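Local atomic coordinates of glucose-6-phosphate isomerase (Thermus thermophilus, PDB entry 1ZZG), a protein that probably catalyses the reversible isomerisation of glucose 6-phosphate to fructose 6-phosphate in glycolysis and gluconeogenesis. Residues T112-P115 with R116-L119; R167-A170 with E171-L175. All blocks are in the same frame, centred on the assembly; numbering follows the deposited sequence.

Interaction 1: residues T112-P115 with R116-L119; sequences TLDP and RKTL
Asp114 lends both its backbone and its side chain to the residues that follow it. Its carbonyl oxygen takes two bonds: Thr118 OG1 reaches Asp114 O at 2.8 Å, and Lys117 N reaches Asp114 O at the same 2.8 Å. The two donors stand on opposite faces of the carbonyl plane, well out of it, and so clamp the oxygen between them. The bond from Lys117 N closes a beta turn over Asp114 to Lys117, and the next one, from Thr118 N to Pro115 O at 3.1 Å, repeats its spacing in the 3-10 pattern.

The carboxylate adds a second bond across the same turn. With CG anti to the backbone N (chi1 -179°), it swings forward over the chain, and OD1 accepts from Arg116 N at 3.0 Å, with the N-H arriving from above the carboxylate plane at a bent 138°. An aspartate is short enough for its carboxylate to reach the N-H two residues on, which makes this an Asx turn. The aliphatic part of Lys117 crosses the carboxylate, CD lying 3.8 Å from Asp114 OD2, while its amine goes to a salt bridge with Glu67.

Pro115 suits the second place because its ring confines phi to the range a turn needs (here -49°) and it has no N-H to satisfy there. Thr118 is buried: its hydroxyl is spent on the Asp114 carbonyl, and OG1 also lies 3.7 Å from Leu113 CB, the two side chains crossing at about a right angle.

The turn links helix 103-112 to strand 118-124 in a parallel sheet. Leu113 and Thr118 pack on Asp68 and Val70 of strand 68-72, whose backbone pairs with Leu119, and Pro115 rests on Trp142, His146 and Leu147 of helix 130-147.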
ATOM      1  N   THR A 112     -20.990  -7.856  11.326  1.00 31.94           N
ATOM      2  CA  THR A 112     -21.441  -6.469  11.209  1.00 32.48           C
ATOM      3  C   THR A 112     -22.288  -6.147   9.974  1.00 32.79           C
ATOM      4  O   THR A 112     -23.029  -5.167   9.971  1.00 34.12           O
ATOM      5  CB  THR A 112     -20.246  -5.493  11.253  1.00 33.19           C
ATOM      6  OG1 THR A 112     -19.304  -5.837  10.231  1.00 34.28           O
ATOM      7  CG2 THR A 112     -19.559  -5.554  12.613  1.00 34.13           C
ATOM      8  N   LEU A 113     -22.186  -6.959   8.929  1.00 30.31           N
ATOM      9  CA  LEU A 113     -22.962  -6.711   7.723  1.00 30.75           C
ATOM     10  C   LEU A 113     -24.389  -7.241   7.839  1.00 30.80           C
ATOM     11  O   LEU A 113     -24.628  -8.267   8.469  1.00 32.50           O
ATOM     12  CB  LEU A 113     -22.297  -7.363   6.503  1.00 31.12           C
ATOM     13  CG  LEU A 113     -20.917  -6.889   6.030  1.00 30.86           C
ATOM     14  CD1 LEU A 113     -20.484  -7.726   4.829  1.00 30.64           C
ATOM     15  CD2 LEU A 113     -20.972  -5.418   5.656  1.00 33.07           C
ATOM     16  N   ASP A 114     -25.331  -6.528   7.234  1.00 31.17           N
ATOM     17  CA  ASP A 114     -26.722  -6.959   7.225  1.00 31.66           C
ATOM     18  C   ASP A 114     -26.873  -7.783   5.945  1.00 32.67           C
ATOM     19  O   ASP A 114     -26.790  -7.242   4.845  1.00 32.98           O
ATOM     20  CB  ASP A 114     -27.666  -5.758   7.161  1.00 33.13           C
ATOM     21  CG  ASP A 114     -29.132  -6.167   7.184  1.00 35.11           C
ATOM     22  OD1 ASP A 114     -29.435  -7.345   6.900  1.00 33.27           O
ATOM     23  OD2 ASP A 114     -29.986  -5.305   7.477  1.00 35.71           O
ATOM     24  N   PRO A 115     -27.094  -9.103   6.074  1.00 33.53           N
ATOM     25  CA  PRO A 115     -27.249  -9.972   4.901  1.00 32.92           C
ATOM     26  C   PRO A 115     -28.232  -9.424   3.866  1.00 33.52           C
ATOM     27  O   PRO A 115     -27.986  -9.488   2.661  1.00 31.37           O
ATOM     28  CB  PRO A 115     -27.732 -11.286   5.508  1.00 33.65           C
ATOM     29  CG  PRO A 115     -27.072 -11.300   6.837  1.00 34.20           C
ATOM     30  CD  PRO A 115     -27.256  -9.874   7.319  1.00 32.45           C
ATOM     31  N   ARG A 116     -29.344  -8.878   4.344  1.00 34.03           N
ATOM     32  CA  ARG A 116     -30.368  -8.341   3.456  1.00 35.57           C
ATOM     33  C   ARG A 116     -29.892  -7.182   2.588  1.00 34.62           C
ATOM     34  O   ARG A 116     -30.490  -6.893   1.553  1.00 33.93           O
ATOM     35  CB  ARG A 116     -31.581  -7.882   4.262  1.00 38.32           C
ATOM     36  CG  ARG A 116     -32.158  -8.921   5.209  1.00 44.15           C
ATOM     37  CD  ARG A 116     -33.600  -8.570   5.522  1.00 48.14           C
ATOM     38  NE  ARG A 116     -34.448  -8.795   4.351  1.00 52.86           N
ATOM     39  CZ  ARG A 116     -35.531  -8.084   4.051  1.00 54.91           C
ATOM     40  NH1 ARG A 116     -35.918  -7.082   4.834  1.00 55.73           N
ATOM     41  NH2 ARG A 116     -36.234  -8.381   2.963  1.00 56.25           N
ATOM     42  N   LYS A 117     -28.826  -6.514   3.019  1.00 34.68           N
ATOM     43  CA  LYS A 117     -28.284  -5.370   2.286  1.00 35.07           C
ATOM     44  C   LYS A 117     -26.933  -5.679   1.651  1.00 33.87           C
ATOM     45  O   LYS A 117     -26.266  -4.781   1.135  1.00 33.75           O
ATOM     46  CB  LYS A 117     -28.096  -4.184   3.233  1.00 36.94           C
ATOM     47  CG  LYS A 117     -29.353  -3.657   3.893  1.00 40.79           C
ATOM     48  CD  LYS A 117     -28.958  -2.634   4.948  1.00 44.06           C
ATOM     49  CE  LYS A 117     -30.103  -1.714   5.328  1.00 47.12           C
ATOM     50  NZ  LYS A 117     -29.627  -0.623   6.229  1.00 49.64           N
ATOM     51  N   THR A 118     -26.539  -6.948   1.684  1.00 30.90           N
ATOM     52  CA  THR A 118     -25.247  -7.354   1.152  1.00 29.78           C
ATOM     53  C   THR A 118     -25.289  -8.144  -0.153  1.00 30.45           C
ATOM     54  O   THR A 118     -26.078  -9.076  -0.304  1.00 29.12           O
ATOM     55  CB  THR A 118     -24.481  -8.210   2.194  1.00 31.10           C
ATOM     56  OG1 THR A 118     -24.365  -7.482   3.424  1.00 29.25           O
ATOM     57  CG2 THR A 118     -23.094  -8.569   1.681  1.00 29.10           C
ATOM     58  N   LEU A 119     -24.440  -7.750  -1.100  1.00 27.76           N
ATOM     59  CA  LEU A 119     -24.322  -8.462  -2.365  1.00 26.61           C
ATOM     60  C   LEU A 119     -22.906  -9.024  -2.390  1.00 25.70           C
ATOM     61  O   LEU A 119     -21.941  -8.297  -2.143  1.00 23.93           O
ATOM     62  CB  LEU A 119     -24.513  -7.529  -3.565  1.00 26.59           C
ATOM     63  CG  LEU A 119     -24.257  -8.225  -4.907  1.00 24.56           C
ATOM     64  CD1 LEU A 119     -25.252  -9.370  -5.098  1.00 26.47           C
ATOM     65  CD2 LEU A 119     -24.376  -7.228  -6.042  1.00 24.84           C
TER

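Interaction 2: residues R167-A170 with E171-L175; sequences RAFA and EREGL
Backbone bonds tie Arg167, Ala168 and Phe169 to Glu171, Arg172 and Glu173 in regular alpha-helical spacing. At the end Leu175 N comes straight to Ala170 O, at 2.8 Å and in the carbonyl plane, while Gly174 N gives that oxygen only a weak bond. Gly174 has positive phi (69°), a conformation that glycine accepts readily. This 6-to-1 bond, the glycine and the packing of Ala170 CB on Leu175 CB are features of a Schellman-like C-terminal cap, which turns the chain out of the helix.

Glu173 CG lies over one face of the Phe169 ring, displaced toward the rim and 4.0 Å from the centroid, in a CH-pi contact. Chi1 (-65°) puts CG there, and the bend at chi2 directs the carboxylate, whose OE1 forms a salt bridge with Arg152. Leu175 CD1 meets Phe169 CE2 at 3.8 Å.

Water joins Arg167 and Glu171: Arg167 NH1 gives to it at 3.0 Å, and it gives to Glu171 OE2 at 2.7 Å. Asp160 O and Thr159 O hold other guanidinium nitrogens of Arg167.

One water thus bridges the opposite charges, probably weakening their attraction, whereas Phe169, Ala170 and Leu175 make the buried side, bordered by the Glu173 methylene over the ring.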
ATOM      1  N   ARG A 167     -17.917 -21.224 -12.742  1.00 29.47           N
ATOM      2  CA  ARG A 167     -18.854 -21.171 -13.855  1.00 30.12           C
ATOM      3  C   ARG A 167     -19.886 -22.287 -13.683  1.00 30.09           C
ATOM      4  O   ARG A 167     -21.086 -22.068 -13.834  1.00 29.59           O
ATOM      5  CB  ARG A 167     -18.110 -21.344 -15.181  1.00 29.34           C
ATOM      6  CG  ARG A 167     -19.012 -21.457 -16.414  1.00 29.38           C
ATOM      7  CD  ARG A 167     -19.984 -20.293 -16.529  1.00 28.98           C
ATOM      8  NE  ARG A 167     -19.310 -18.996 -16.534  1.00 30.50           N
ATOM      9  CZ  ARG A 167     -19.930 -17.838 -16.750  1.00 30.12           C
ATOM     10  NH1 ARG A 167     -21.236 -17.816 -16.980  1.00 30.09           N
ATOM     11  NH2 ARG A 167     -19.246 -16.701 -16.740  1.00 28.63           N
ATOM     12  N   ALA A 168     -19.407 -23.482 -13.359  1.00 30.88           N
ATOM     13  CA  ALA A 168     -20.284 -24.633 -13.171  1.00 31.65           C
ATOM     14  C   ALA A 168     -21.243 -24.406 -12.005  1.00 32.61           C
ATOM     15  O   ALA A 168     -22.432 -24.725 -12.101  1.00 32.51           O
ATOM     16  CB  ALA A 168     -19.453 -25.884 -12.935  1.00 31.11           C
ATOM     17  N   PHE A 169     -20.720 -23.849 -10.915  1.00 31.75           N
ATOM     18  CA  PHE A 169     -21.513 -23.566  -9.721  1.00 31.91           C
ATOM     19  C   PHE A 169     -22.614 -22.546  -9.996  1.00 31.62           C
ATOM     20  O   PHE A 169     -23.738 -22.677  -9.506  1.00 31.87           O
ATOM     21  CB  PHE A 169     -20.615 -23.032  -8.603  1.00 33.22           C
ATOM     22  CG  PHE A 169     -21.341 -22.800  -7.308  1.00 35.47           C
ATOM     23  CD1 PHE A 169     -21.852 -23.874  -6.583  1.00 36.16           C
ATOM     24  CD2 PHE A 169     -21.527 -21.511  -6.818  1.00 35.79           C
ATOM     25  CE1 PHE A 169     -22.538 -23.668  -5.387  1.00 35.32           C
ATOM     26  CE2 PHE A 169     -22.213 -21.291  -5.621  1.00 35.42           C
ATOM     27  CZ  PHE A 169     -22.719 -22.374  -4.907  1.00 36.32           C
ATOM     28  N   ALA A 170     -22.283 -21.522 -10.772  1.00 29.95           N
ATOM     29  CA  ALA A 170     -23.243 -20.484 -11.108  1.00 30.14           C
ATOM     30  C   ALA A 170     -24.381 -21.055 -11.954  1.00 31.60           C
ATOM     31  O   ALA A 170     -25.547 -20.712 -11.750  1.00 31.11           O
ATOM     32  CB  ALA A 170     -22.546 -19.344 -11.855  1.00 28.80           C
ATOM     33  N   GLU A 171     -24.043 -21.933 -12.894  1.00 33.05           N
ATOM     34  CA  GLU A 171     -25.055 -22.534 -13.759  1.00 36.14           C
ATOM     35  C   GLU A 171     -25.925 -23.531 -12.994  1.00 36.30           C
ATOM     36  O   GLU A 171     -27.130 -23.620 -13.229  1.00 35.22           O
ATOM     37  CB  GLU A 171     -24.387 -23.212 -14.961  1.00 38.13           C
ATOM     38  CG  GLU A 171     -23.572 -22.245 -15.805  1.00 42.61           C
ATOM     39  CD  GLU A 171     -22.975 -22.882 -17.049  1.00 46.01           C
ATOM     40  OE1 GLU A 171     -22.384 -23.977 -16.944  1.00 46.70           O
ATOM     41  OE2 GLU A 171     -23.087 -22.272 -18.134  1.00 48.42           O
ATOM     42  N   ARG A 172     -25.309 -24.272 -12.077  1.00 36.35           N
ATOM     43  CA  ARG A 172     -26.027 -25.246 -11.261  1.00 38.23           C
ATOM     44  C   ARG A 172     -27.043 -24.562 -10.346  1.00 37.82           C
ATOM     45  O   ARG A 172     -28.176 -25.016 -10.210  1.00 37.26           O
ATOM     46  CB  ARG A 172     -25.039 -26.038 -10.400  1.00 41.07           C
ATOM     47  CG  ARG A 172     -25.694 -26.879  -9.313  1.00 46.78           C
ATOM     48  CD  ARG A 172     -24.690 -27.266  -8.232  1.00 50.49           C
ATOM     49  NE  ARG A 172     -25.292 -28.038  -7.145  1.00 53.81           N
ATOM     50  CZ  ARG A 172     -25.802 -29.261  -7.281  1.00 54.34           C
ATOM     51  NH1 ARG A 172     -25.790 -29.864  -8.462  1.00 55.16           N
ATOM     52  NH2 ARG A 172     -26.310 -29.889  -6.228  1.00 55.13           N
ATOM     53  N   GLU A 173     -26.628 -23.464  -9.726  1.00 36.21           N
ATOM     54  CA  GLU A 173     -27.479 -22.727  -8.799  1.00 35.82           C
ATOM     55  C   GLU A 173     -28.341 -21.628  -9.413  1.00 35.59           C
ATOM     56  O   GLU A 173     -29.164 -21.026  -8.720  1.00 35.83           O
ATOM     57  CB  GLU A 173     -26.620 -22.123  -7.688  1.00 36.23           C
ATOM     58  CG  GLU A 173     -25.936 -23.145  -6.795  1.00 37.09           C
ATOM     59  CD  GLU A 173     -26.924 -23.999  -6.012  1.00 39.00           C
ATOM     60  OE1 GLU A 173     -28.118 -23.637  -5.946  1.00 37.78           O
ATOM     61  OE2 GLU A 173     -26.498 -25.033  -5.454  1.00 40.48           O
ATOM     62  N   GLY A 174     -28.159 -21.360 -10.701  1.00 35.13           N
ATOM     63  CA  GLY A 174     -28.948 -20.323 -11.341  1.00 33.95           C
ATOM     64  C   GLY A 174     -28.577 -18.942 -10.834  1.00 33.56           C
ATOM     65  O   GLY A 174     -29.447 -18.104 -10.561  1.00 33.09           O
ATOM     66  N   LEU A 175     -27.276 -18.706 -10.709  1.00 31.48           N
ATOM     67  CA  LEU A 175     -26.771 -17.428 -10.228  1.00 31.13           C
ATOM     68  C   LEU A 175     -26.452 -16.499 -11.386  1.00 30.74           C
ATOM     69  O   LEU A 175     -26.098 -16.951 -12.477  1.00 31.10           O
ATOM     70  CB  LEU A 175     -25.494 -17.642  -9.411  1.00 28.87           C
ATOM     71  CG  LEU A 175     -25.581 -18.674  -8.286  1.00 30.44           C
ATOM     72  CD1 LEU A 175     -24.224 -18.816  -7.624  1.00 28.87           C
ATOM     73  CD2 LEU A 175     -26.643 -18.250  -7.279  1.00 27.29           C
TER
HETATM   74  O   HOH W   1     -23.371 -19.569 -18.221  1.00 42.27           O

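Overall arrangement
Both contacts are short-range and lie at a helix end that leads into a strand of the same five-stranded parallel sheet: interaction 1 between helix 103-112 and central strand 118-124, interaction 2 at the end of helix 165-173 before edge strand 176-179. Interaction 1 is a surface turn governed by polar bonds, with Thr118 as its buried member. Interaction 2 is partly buried and mixes helical bonding with aromatic and aliphatic packing against strand 155-159; it also reaches Gly327 of the second subunit, whereas no other chain touches interaction 1. Their centres are 22 Å apart and they do not touch.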